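Local coordinates for ferritin (Ulva pertusa, PDB 3VNX), which probably oxidises ferrous iron and stores it as a mineral inside a hollow shell of 24 subunits, at residues Tyr56-Leu61 / Ser133-Asn138; Ser63-Ala66 / Gly71-Gly74; Met94-Lys99 / Cys158-Gly163; Ala127-Leu132 / Gln182-Gly187. All coordinates share one frame; numbering follows the deposited sequence.

Contact 1 (Tyr56-Leu61 / Ser133-Asn138)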
loop_
_atom_site.group_PDB
_atom_site.type_symbol
_atom_site.label_atom_id
_atom_site.label_comp_id
_atom_site.label_asym_id
_atom_site.label_seq_id
_atom_site.Cartn_x
_atom_site.Cartn_y
_atom_site.Cartn_z
ATOM N N TYR A 56 21.536 14.383 44.332
ATOM C CA TYR A 56 21.446 15.812 44.635
ATOM C C TYR A 56 22.766 16.500 44.270
ATOM O O TYR A 56 22.791 17.591 43.686
ATOM C CB TYR A 56 21.140 15.979 46.120
ATOM C CG TYR A 56 20.419 17.250 46.556
ATOM C CD1 TYR A 56 19.264 17.682 45.918
ATOM C CD2 TYR A 56 20.871 17.976 47.658
ATOM C CE1 TYR A 56 18.594 18.829 46.354
ATOM C CE2 TYR A 56 20.218 19.120 48.097
ATOM C CZ TYR A 56 19.079 19.541 47.451
ATOM O OH TYR A 56 18.432 20.679 47.893
ATOM N N VAL A 57 23.865 15.843 44.613
ATOM C CA VAL A 57 25.186 16.338 44.267
ATOM C C VAL A 57 25.321 16.452 42.763
ATOM O O VAL A 57 25.816 17.459 42.250
ATOM C CB VAL A 57 26.269 15.392 44.765
ATOM C CG1 VAL A 57 27.624 15.835 44.243
ATOM C CG2 VAL A 57 26.251 15.327 46.282
ATOM N N TYR A 58 24.888 15.414 42.050
ATOM C CA TYR A 58 24.951 15.454 40.594
ATOM C C TYR A 58 24.126 16.599 40.026
ATOM O O TYR A 58 24.509 17.215 39.024
ATOM C CB TYR A 58 24.545 14.121 39.976
ATOM C CG TYR A 58 25.680 13.121 40.016
ATOM C CD1 TYR A 58 26.996 13.561 40.094
ATOM C CD2 TYR A 58 25.447 11.750 39.985
ATOM C CE1 TYR A 58 28.052 12.669 40.138
ATOM C CE2 TYR A 58 26.502 10.844 40.030
ATOM C CZ TYR A 58 27.811 11.313 40.106
ATOM O OH TYR A 58 28.890 10.440 40.156
ATOM N N HIS A 59 23.001 16.892 40.679
ATOM C CA HIS A 59 22.163 17.992 40.242
ATOM C C HIS A 59 22.899 19.322 40.436
ATOM O O HIS A 59 22.782 20.238 39.612
ATOM C CB HIS A 59 20.826 17.995 40.979
ATOM C CG HIS A 59 19.713 18.586 40.177
ATOM N ND1 HIS A 59 18.392 18.529 40.577
ATOM C CD2 HIS A 59 19.716 19.228 38.985
ATOM C CE1 HIS A 59 17.636 19.123 39.670
ATOM N NE2 HIS A 59 18.416 19.561 38.695
ATOM N N ALA A 60 23.673 19.425 41.515
ATOM C CA ALA A 60 24.463 20.638 41.740
ATOM C C ALA A 60 25.535 20.801 40.643
ATOM O O ALA A 60 25.761 21.911 40.127
ATOM C CB ALA A 60 25.084 20.634 43.139
ATOM N N LEU A 61 26.170 19.691 40.270
ATOM C CA LEU A 61 27.176 19.718 39.221
ATOM C C LEU A 61 26.564 20.216 37.931
ATOM O O LEU A 61 27.166 21.001 37.183
ATOM C CB LEU A 61 27.759 18.329 39.021
ATOM C CG LEU A 61 28.844 18.031 40.058
ATOM C CD1 LEU A 61 29.151 16.532 40.148
ATOM C CD2 LEU A 61 30.091 18.836 39.725
ATOM N N SER A 133 35.361 9.374 41.690
ATOM C CA SER A 133 35.645 9.126 43.104
ATOM C C SER A 133 34.361 8.775 43.839
ATOM O O SER A 133 34.324 7.830 44.644
ATOM C CB SER A 133 36.308 10.355 43.746
ATOM O OG SER A 133 37.556 10.652 43.123
ATOM N N LEU A 134 33.310 9.537 43.543
ATOM C CA LEU A 134 31.994 9.273 44.123
ATOM C C LEU A 134 31.464 7.898 43.711
ATOM O O LEU A 134 30.867 7.186 44.516
ATOM C CB LEU A 134 31.004 10.375 43.735
ATOM C CG LEU A 134 31.157 11.698 44.495
ATOM C CD1 LEU A 134 30.156 12.745 44.020
ATOM C CD2 LEU A 134 31.004 11.463 45.985
ATOM N N GLU A 135 31.698 7.521 42.458
ATOM C CA GLU A 135 31.211 6.246 41.963
ATOM C C GLU A 135 31.960 5.083 42.607
ATOM O O GLU A 135 31.348 4.085 43.004
ATOM C CB GLU A 135 31.317 6.197 40.443
ATOM C CG GLU A 135 30.442 7.216 39.735
ATOM C CD GLU A 135 28.973 6.971 39.997
ATOM O OE1 GLU A 135 28.625 5.821 40.337
ATOM O OE2 GLU A 135 28.169 7.916 39.869
ATOM N N LYS A 136 33.282 5.211 42.724
ATOM C CA LYS A 136 34.084 4.202 43.447
ATOM C C LYS A 136 33.610 4.073 44.895
ATOM O O LYS A 136 33.404 2.962 45.399
ATOM C CB LYS A 136 35.580 4.537 43.403
ATOM C CG LYS A 136 36.160 4.531 41.975
ATOM C CD LYS A 136 37.577 5.100 41.901
ATOM C CE LYS A 136 38.625 4.063 42.283
ATOM N NZ LYS A 136 40.026 4.599 42.272
ATOM N N LEU A 137 33.415 5.220 45.550
ATOM C CA LEU A 137 32.870 5.232 46.896
ATOM C C LEU A 137 31.566 4.434 46.923
ATOM O O LEU A 137 31.388 3.547 47.770
ATOM C CB LEU A 137 32.608 6.668 47.358
ATOM C CG LEU A 137 32.695 6.931 48.866
ATOM C CD1 LEU A 137 31.942 8.198 49.251
ATOM C CD2 LEU A 137 32.218 5.746 49.689
ATOM N N ASN A 138 30.649 4.742 46.001
ATOM C CA ASN A 138 29.364 4.065 46.032
ATOM C C ASN A 138 29.468 2.571 45.729
ATOM O O ASN A 138 28.653 1.784 46.196
ATOM C CB ASN A 138 28.340 4.718 45.121
ATOM C CG ASN A 138 26.925 4.333 45.503
ATOM O OD1 ASN A 138 26.684 3.962 46.644
ATOM N ND2 ASN A 138 25.994 4.401 44.558
#
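Tyr-58 reaches across from helix 38-66 and donates its phenol proton to the carboxylate of Glu-135, with OH and OE2 2.6 Å apart. The acceptor is met on its anti side, somewhat out of the carboxylate plane. Ring and carboxylate are nearly coplanar, 18° apart, and OE2 stands at the edge of the ring beside CE2 as well as the hydroxyl. Tyrosine suits the place because its rigid ring spans a wide gap and still ends in a polar atom; the glutamate meets it with a chain bent at its second torsion (chi2 -63°), which turns the carboxylate across toward helix 38-66 and the phenol. The other oxygen, OE1, accepts from Gln-169 NE2, so both ends of this buried group are held. Beside the polar bridge lies a small apolar one: Val-57 CG1 touches Leu-134 CD1 at 4.0 Å, the valine using the methyl that stands anti to its backbone N. A calcium ion about 5 Å from the Glu-135 side chain is consistent with a metal site in the bundle interior, where ferritins of this type carry their ferroxidase centre. Val-57 and Leu-134 are packed upon by Phe-12 and Val-15 of a second subunit, residues that probably belong to the N-terminal extension peptide, whose part in shell stability this packing would fit. The segments 56-61 and 133-138, of helices 38-66 and 123-151, run antiparallel (173°), their axes 13.0 Å apart at closest approach, while Ala-82 and Glu-86 of helix 73-99 and His-176 of helix 155-201 close in on the Tyr-58 and Glu-135 side chains.

Contact 2 (Ser63-Ala66 / Gly71-Gly74)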
loop_
_atom_site.group_PDB
_atom_site.type_symbol
_atom_site.label_atom_id
_atom_site.label_comp_id
_atom_site.label_asym_id
_atom_site.label_seq_id
_atom_site.Cartn_x
_atom_site.Cartn_y
_atom_site.Cartn_z
ATOM N N SER A 63 24.062 22.299 37.592
ATOM C CA SER A 63 23.851 23.742 37.633
ATOM C C SER A 63 25.157 24.487 37.442
ATOM O O SER A 63 25.186 25.582 36.878
ATOM C CB SER A 63 23.166 24.167 38.930
ATOM O OG SER A 63 21.773 23.923 38.841
ATOM N N TYR A 64 26.246 23.887 37.902
ATOM C CA TYR A 64 27.536 24.527 37.718
ATOM C C TYR A 64 27.865 24.652 36.214
ATOM O O TYR A 64 28.174 25.744 35.726
ATOM C CB TYR A 64 28.653 23.823 38.517
ATOM C CG TYR A 64 29.998 24.447 38.247
ATOM C CD1 TYR A 64 30.404 25.599 38.929
ATOM C CD2 TYR A 64 30.848 23.923 37.269
ATOM C CE1 TYR A 64 31.622 26.195 38.666
ATOM C CE2 TYR A 64 32.075 24.517 36.996
ATOM C CZ TYR A 64 32.457 25.652 37.697
ATOM O OH TYR A 64 33.672 26.247 37.426
ATOM N N PHE A 65 27.758 23.547 35.478
ATOM C CA PHE A 65 28.086 23.564 34.054
ATOM C C PHE A 65 27.055 24.298 33.192
ATOM O O PHE A 65 27.365 24.735 32.075
ATOM C CB PHE A 65 28.363 22.151 33.537
ATOM C CG PHE A 65 29.593 21.547 34.127
ATOM C CD1 PHE A 65 30.850 21.883 33.632
ATOM C CD2 PHE A 65 29.509 20.687 35.214
ATOM C CE1 PHE A 65 32.012 21.345 34.191
ATOM C CE2 PHE A 65 30.651 20.147 35.776
ATOM C CZ PHE A 65 31.914 20.479 35.264
ATOM N N ALA A 66 25.850 24.470 33.731
ATOM C CA ALA A 66 24.835 25.306 33.087
ATOM C C ALA A 66 25.156 26.806 33.130
ATOM O O ALA A 66 24.584 27.574 32.357
ATOM C CB ALA A 66 23.456 25.053 33.700
ATOM N N GLY A 71 29.761 27.508 30.250
ATOM C CA GLY A 71 29.495 27.175 28.858
ATOM C C GLY A 71 29.871 25.744 28.496
ATOM O O GLY A 71 30.588 25.520 27.533
ATOM N N LEU A 72 29.393 24.777 29.279
ATOM C CA LEU A 72 29.643 23.361 29.018
ATOM C C LEU A 72 28.337 22.571 29.159
ATOM O O LEU A 72 28.197 21.730 30.054
ATOM C CB LEU A 72 30.710 22.812 29.973
ATOM C CG LEU A 72 32.161 23.195 29.664
ATOM C CD1 LEU A 72 33.112 22.654 30.750
ATOM C CD2 LEU A 72 32.561 22.707 28.271
ATOM N N PRO A 73 27.375 22.854 28.267
ATOM C CA PRO A 73 26.002 22.334 28.351
ATOM C C PRO A 73 25.922 20.815 28.150
ATOM O O PRO A 73 24.970 20.200 28.642
ATOM C CB PRO A 73 25.248 23.105 27.247
ATOM C CG PRO A 73 26.325 23.571 26.283
ATOM C CD PRO A 73 27.590 23.721 27.088
ATOM N N GLY A 74 26.908 20.228 27.470
ATOM C CA GLY A 74 27.035 18.779 27.396
ATOM C C GLY A 74 27.312 18.169 28.768
ATOM O O GLY A 74 26.676 17.190 29.164
HETATM O O HOH W 1 26.590 26.290 30.042
#
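Phe-65 and Leu-72 each hold CG beside the backbone N and anti to the carbonyl carbon (chi1 -66° and -76°), and these two choices send the ring and the isobutyl group off the turn into the same apolar space. There they cross, with Leu-72 CD1 at the edge of the phenyl ring, 3.7 Å from Phe-65 CD1 and scarcely farther from CE1. Leu-72 CB backs the same ring corner, while Phe-65 CB rests 3.5 Å from Leu-72 O. One face of the ring is covered by Tyr-64, whose CD2 stands over its centre. Phenylalanine and leucine suit the spot because every surface they offer is hydrocarbon: Phe-65 also meets Phe-75 and Ala-127, and Leu-72 reaches Val-192.

The backbones join more loosely. Leu-72 N gives a weak hydrogen bond to Phe-65 O at 3.5 Å, and a water bridges the same two atoms, donating to Phe-65 O at 2.7 Å and accepting weakly from Leu-72 N at 3.3 Å. The carbonyl is therefore gripped chiefly by the water. Gly-71 turns the chain with a positive phi of 55°, which glycine tolerates more readily than other residues. Pro-73 then opens helix 73-99 directly after Leu-72 at the N-cap; a proline is at home in a first helical turn, where no amide proton is needed. Arg-185 of a fourth subunit packs against Leu-72, setting the turn at a subunit interface. Two long helices joined by so short a link form an antiparallel alpha-alpha hairpin, the first half of the ferritin four-helix bundle.

Contact 3 (Met94-Lys99 / Cys158-Gly163). With CA (calcium ion), chain B; CA (calcium ion), chain E.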
loop_
_atom_site.group_PDB
_atom_site.type_symbol
_atom_site.label_atom_id
_atom_site.label_comp_id
_atom_site.label_asym_id
_atom_site.label_seq_id
_atom_site.Cartn_x
_atom_site.Cartn_y
_atom_site.Cartn_z
ATOM N N MET A 94 13.788 1.711 47.337
ATOM C CA MET A 94 12.554 1.923 48.085
ATOM C C MET A 94 11.523 0.888 47.677
ATOM O O MET A 94 10.823 0.307 48.519
ATOM C CB MET A 94 12.039 3.346 47.859
ATOM C CG MET A 94 13.068 4.404 48.256
ATOM S SD MET A 94 12.743 6.065 47.648
ATOM C CE MET A 94 11.168 6.415 48.456
ATOM N N ASP A 95 11.453 0.641 46.378
ATOM C CA ASP A 95 10.552 -0.369 45.852
ATOM C C ASP A 95 10.837 -1.752 46.460
ATOM O O ASP A 95 9.926 -2.460 46.893
ATOM C CB ASP A 95 10.663 -0.406 44.334
ATOM C CG ASP A 95 9.897 -1.564 43.722
ATOM O OD1 ASP A 95 8.652 -1.604 43.858
ATOM O OD2 ASP A 95 10.542 -2.437 43.102
ATOM N N TYR A 96 12.103 -2.139 46.509
ATOM C CA TYR A 96 12.427 -3.420 47.121
ATOM C C TYR A 96 12.049 -3.421 48.599
ATOM O O TYR A 96 11.543 -4.427 49.110
ATOM C CB TYR A 96 13.908 -3.797 46.943
ATOM C CG TYR A 96 14.149 -5.269 47.198
ATOM C CD1 TYR A 96 13.793 -6.220 46.237
ATOM C CD2 TYR A 96 14.702 -5.723 48.416
ATOM C CE1 TYR A 96 13.978 -7.590 46.460
ATOM C CE2 TYR A 96 14.896 -7.099 48.650
ATOM C CZ TYR A 96 14.532 -8.024 47.663
ATOM O OH TYR A 96 14.714 -9.374 47.853
ATOM N N GLN A 97 12.292 -2.294 49.273
ATOM C CA GLN A 97 12.015 -2.179 50.702
ATOM C C GLN A 97 10.570 -2.566 51.008
ATOM O O GLN A 97 10.315 -3.455 51.825
ATOM C CB GLN A 97 12.301 -0.766 51.211
ATOM C CG GLN A 97 12.152 -0.621 52.720
ATOM C CD GLN A 97 13.359 -1.168 53.494
ATOM O OE1 GLN A 97 13.534 -2.388 53.625
ATOM N NE2 GLN A 97 14.198 -0.256 54.012
ATOM N N THR A 98 9.628 -1.909 50.338
ATOM C CA THR A 98 8.219 -2.188 50.577
ATOM C C THR A 98 7.779 -3.508 49.929
ATOM O O THR A 98 6.807 -4.140 50.354
ATOM C CB THR A 98 7.342 -1.019 50.135
ATOM O OG1 THR A 98 7.806 -0.533 48.869
ATOM C CG2 THR A 98 7.440 0.108 51.166
ATOM N N LYS A 99 8.511 -3.928 48.906
ATOM C CA LYS A 99 8.309 -5.248 48.351
ATOM C C LYS A 99 8.515 -6.324 49.435
ATOM O O LYS A 99 7.737 -7.270 49.522
ATOM C CB LYS A 99 9.236 -5.481 47.149
ATOM C CG LYS A 99 8.841 -6.675 46.264
ATOM C CD LYS A 99 9.720 -6.797 45.006
ATOM C CE LYS A 99 9.217 -5.901 43.875
ATOM N NZ LYS A 99 10.150 -5.875 42.691
ATOM N N CYS A 158 20.417 -10.544 48.558
ATOM C CA CYS A 158 21.743 -10.582 47.937
ATOM C C CYS A 158 21.618 -10.559 46.429
ATOM O O CYS A 158 22.239 -9.730 45.756
ATOM C CB CYS A 158 22.526 -11.830 48.359
ATOM S SG CYS A 158 23.026 -11.799 50.096
ATOM N N ASP A 159 20.803 -11.478 45.911
ATOM C CA ASP A 159 20.576 -11.590 44.480
ATOM C C ASP A 159 20.098 -10.254 43.930
ATOM O O ASP A 159 20.579 -9.784 42.893
ATOM C CB ASP A 159 19.549 -12.685 44.190
ATOM C CG ASP A 159 19.247 -12.827 42.705
ATOM O OD1 ASP A 159 20.162 -13.201 41.935
ATOM O OD2 ASP A 159 18.086 -12.561 42.311
ATOM N N PHE A 160 19.168 -9.635 44.649
ATOM C CA PHE A 160 18.638 -8.348 44.238
ATOM C C PHE A 160 19.726 -7.296 44.143
ATOM O O PHE A 160 19.788 -6.547 43.165
ATOM C CB PHE A 160 17.533 -7.848 45.169
ATOM C CG PHE A 160 17.218 -6.399 44.964
ATOM C CD1 PHE A 160 16.556 -5.981 43.814
ATOM C CD2 PHE A 160 17.638 -5.444 45.874
ATOM C CE1 PHE A 160 16.295 -4.632 43.588
ATOM C CE2 PHE A 160 17.382 -4.094 45.660
ATOM C CZ PHE A 160 16.710 -3.689 44.516
ATOM N N VAL A 161 20.581 -7.237 45.161
ATOM C CA VAL A 161 21.597 -6.200 45.233
ATOM C C VAL A 161 22.690 -6.426 44.204
ATOM O O VAL A 161 23.161 -5.479 43.566
ATOM C CB VAL A 161 22.238 -6.108 46.651
ATOM C CG1 VAL A 161 23.518 -5.274 46.621
ATOM C CG2 VAL A 161 21.252 -5.530 47.647
ATOM N N GLU A 162 23.099 -7.676 44.034
ATOM C CA GLU A 162 24.286 -7.928 43.217
ATOM C C GLU A 162 23.966 -7.943 41.730
ATOM O O GLU A 162 24.756 -7.474 40.910
ATOM C CB GLU A 162 25.040 -9.189 43.672
ATOM C CG GLU A 162 24.169 -10.402 43.839
ATOM C CD GLU A 162 24.646 -11.335 44.941
ATOM O OE1 GLU A 162 24.104 -12.456 45.011
ATOM O OE2 GLU A 162 25.543 -10.959 45.734
ATOM N N GLY A 163 22.792 -8.447 41.385
ATOM C CA GLY A 163 22.388 -8.484 39.993
ATOM C C GLY A 163 21.933 -7.128 39.493
ATOM O O GLY A 163 21.910 -6.875 38.289
HETATM CA CA CA B . 22.327 -14.638 42.673
HETATM CA CA CA E . 23.442 -14.967 46.161
#
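Tyr-96 and Phe-160 lay their rings almost exactly parallel, planes 6° apart and centroids 4.1 Å from each other, in an offset stack between two helices. The side chains slide past one another in opposite directions, which puts the CB of each over the face of the other's ring: Tyr-96 CB lies 4.0 Å from the Phe-160 centroid and Phe-160 CB 4.1 Å from that of Tyr-96, a reciprocal CH-pi pair. Both rings stand anti to their backbone N (chi1 -163° and 166°), which lays each ring alongside the other between the helices. Flat aromatics suit it because they fill the gap between helices face on. With an alanine at Tyr-96, the face of Phe-160 would probably lose its cover and that ring would be likely to turn more freely. The tyrosine hydroxyl adds a weak hydrogen bond with Arg-100 NH1. Next to Phe-160, Asp-159 OD1 binds one calcium ion at 2.7 Å and Glu-162 OE1 another at 2.8 Å, acidic residues resembling those of the three-fold channels of ferritin shells. The stack joins helix 73-99 to helix 155-201, with Ala-156 and Leu-157 against Tyr-96 and Val-170 of a fifth subunit also packing on Tyr-96.

Contact 4 (Ala127-Leu132 / Gln182-Gly187)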
loop_
_atom_site.group_PDB
_atom_site.type_symbol
_atom_site.label_atom_id
_atom_site.label_comp_id
_atom_site.label_asym_id
_atom_site.label_seq_id
_atom_site.Cartn_x
_atom_site.Cartn_y
_atom_site.Cartn_z
ATOM N N ALA A 127 35.664 17.838 37.946
ATOM C CA ALA A 127 34.326 17.292 38.120
ATOM C C ALA A 127 34.260 15.804 37.775
ATOM O O ALA A 127 33.592 15.021 38.475
ATOM C CB ALA A 127 33.314 18.074 37.292
ATOM N N MET A 128 34.950 15.400 36.710
ATOM C CA MET A 128 34.914 13.989 36.316
ATOM C C MET A 128 35.722 13.124 37.292
ATOM O O MET A 128 35.372 11.968 37.575
ATOM C CB MET A 128 35.360 13.805 34.860
ATOM C CG MET A 128 34.488 14.604 33.878
ATOM S SD MET A 128 32.703 14.331 34.139
ATOM C CE MET A 128 32.570 12.610 33.629
ATOM N N GLU A 129 36.788 13.699 37.834
ATOM C CA GLU A 129 37.542 13.006 38.871
ATOM C C GLU A 129 36.716 12.904 40.156
ATOM O O GLU A 129 36.753 11.895 40.845
ATOM C CB GLU A 129 38.886 13.693 39.122
ATOM C CG GLU A 129 39.907 13.502 37.998
ATOM C CD GLU A 129 41.274 14.084 38.337
ATOM O OE1 GLU A 129 41.383 14.827 39.341
ATOM O OE2 GLU A 129 42.241 13.793 37.602
ATOM N N LEU A 130 35.962 13.950 40.463
ATOM C CA LEU A 130 35.074 13.941 41.621
ATOM C C LEU A 130 34.021 12.856 41.435
ATOM O O LEU A 130 33.803 12.024 42.316
ATOM C CB LEU A 130 34.390 15.301 41.768
ATOM C CG LEU A 130 33.905 15.767 43.141
ATOM C CD1 LEU A 130 32.613 16.529 42.984
ATOM C CD2 LEU A 130 33.726 14.626 44.125
ATOM N N ALA A 131 33.380 12.876 40.266
ATOM C CA ALA A 131 32.353 11.897 39.909
ATOM C C ALA A 131 32.861 10.460 40.007
ATOM O O ALA A 131 32.235 9.613 40.642
ATOM C CB ALA A 131 31.806 12.178 38.499
ATOM N N LEU A 132 33.995 10.192 39.370
ATOM C CA LEU A 132 34.610 8.880 39.446
ATOM C C LEU A 132 34.777 8.474 40.906
ATOM O O LEU A 132 34.373 7.380 41.308
ATOM C CB LEU A 132 35.971 8.898 38.743
ATOM C CG LEU A 132 36.859 7.663 38.918
ATOM C CD1 LEU A 132 36.141 6.384 38.496
ATOM C CD2 LEU A 132 38.166 7.838 38.141
ATOM N N GLN A 182 40.279 10.330 29.300
ATOM C CA GLN A 182 40.156 11.161 28.108
ATOM C C GLN A 182 40.479 12.638 28.379
ATOM O O GLN A 182 41.208 13.286 27.609
ATOM C CB GLN A 182 38.755 11.027 27.515
ATOM C CG GLN A 182 38.527 9.708 26.816
ATOM C CD GLN A 182 37.109 9.562 26.300
ATOM O OE1 GLN A 182 36.890 9.020 25.216
ATOM N NE2 GLN A 182 36.138 10.051 27.072
ATOM N N LEU A 183 39.932 13.176 29.464
ATOM C CA LEU A 183 40.155 14.581 29.788
ATOM C C LEU A 183 41.645 14.837 30.040
ATOM O O LEU A 183 42.209 15.834 29.575
ATOM C CB LEU A 183 39.289 14.997 30.976
ATOM C CG LEU A 183 37.830 15.247 30.576
ATOM C CD1 LEU A 183 36.931 15.525 31.780
ATOM C CD2 LEU A 183 37.782 16.401 29.588
ATOM N N ARG A 184 42.275 13.907 30.752
ATOM C CA ARG A 184 43.714 13.934 30.959
ATOM C C ARG A 184 44.473 13.897 29.634
ATOM O O ARG A 184 45.450 14.615 29.463
ATOM C CB ARG A 184 44.154 12.772 31.857
ATOM C CG ARG A 184 43.645 12.875 33.293
ATOM C CD ARG A 184 44.218 11.779 34.181
ATOM N NE ARG A 184 44.035 12.052 35.611
ATOM C CZ ARG A 184 44.778 11.513 36.576
ATOM N NH1 ARG A 184 45.763 10.673 36.273
ATOM N NH2 ARG A 184 44.538 11.809 37.846
ATOM N N ARG A 185 44.016 13.078 28.693
ATOM C CA ARG A 185 44.698 12.960 27.411
ATOM C C ARG A 185 44.625 14.248 26.576
ATOM O O ARG A 185 45.635 14.691 26.044
ATOM C CB ARG A 185 44.146 11.770 26.608
ATOM C CG ARG A 185 44.766 11.606 25.213
ATOM C CD ARG A 185 44.240 10.349 24.492
ATOM N NE ARG A 185 44.357 9.148 25.313
ATOM C CZ ARG A 185 45.458 8.409 25.386
ATOM N NH1 ARG A 185 46.529 8.735 24.675
ATOM N NH2 ARG A 185 45.489 7.337 26.159
ATOM N N VAL A 186 43.441 14.845 26.460
ATOM C CA VAL A 186 43.250 15.965 25.528
ATOM C C VAL A 186 43.548 17.340 26.123
ATOM O O VAL A 186 43.737 18.315 25.375
ATOM C CB VAL A 186 41.825 15.999 24.970
ATOM C CG1 VAL A 186 41.549 14.731 24.164
ATOM C CG2 VAL A 186 40.825 16.170 26.112
ATOM N N GLY A 187 43.572 17.422 27.455
ATOM C CA GLY A 187 43.876 18.677 28.132
ATOM C C GLY A 187 42.818 19.764 27.962
ATOM O O GLY A 187 41.788 19.573 27.300
#
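Arg-184 grips Glu-129 side-on, NE and NH2 both turning to the single oxygen OE2 in a salt bridge that ties the last two long helices of the ferritin four-helix bundle. NH2 lies 3.0 Å from Glu-129 OE2 and NE 3.2 Å from that same atom, which sits in the guanidinium plane. The two groups are not flat against each other: their planes are 59° apart; NE arrives nearly along the C-O direction, and NH2 from above the carboxylate plane. The arginine gets there by an extended chain from CG to NE (chi2 -174°), crossing the likewise stretched glutamate at about a right angle. Lys-121 forms a further salt bridge to the same oxygen, and this gathering of positive charge would be expected to favour an ionised carboxylate. Arginine suits the position because it has a third nitrogen to spare: NH1 bonds to the backbone O of Ala-25 of a second subunit, making the residue a clasp between chains as well as helices. A methionine in place of Arg-184 would probably leave Glu-129 with Lys-121 as its remaining charged mate and the Ala-25 carbonyl of the second subunit without this donor.

Inward from the charges, Leu-183 and Met-128 fill the space between the helices, their side chains again crossing roughly at right angles. Unbranched, flexible methionine bends into place among Phe-75, Phe-78 and Phe-79 of helix 73-99. The fit appears tight, with Leu-183 CD1 3.9 Å from Met-128 CB and modelled only 3.3 Å from CG, a spacing that may be slightly too short.

All four contacts belong to one helical bundle. Along the chain, contact 2 closes first, at the turn between helices 38-66 and 73-99; contacts 1, 3 and 4 join residues 50 or more positions apart, bringing helices 123-151 and 155-201 against that first pair and each other. Contacts 1, 2 and 4 cluster, centres 14 to 16 Å apart, and Ala-127 of contact 4 touches both Leu-61 of contact 1 and Phe-65 of contact 2. Contact 3 stands apart, its centre 32 Å from contact 4 and 34 Å from contact 2, on the opposite side of the chain's centre. The bundle is thus fastened toward both ends, while neighbouring subunits meet every contact.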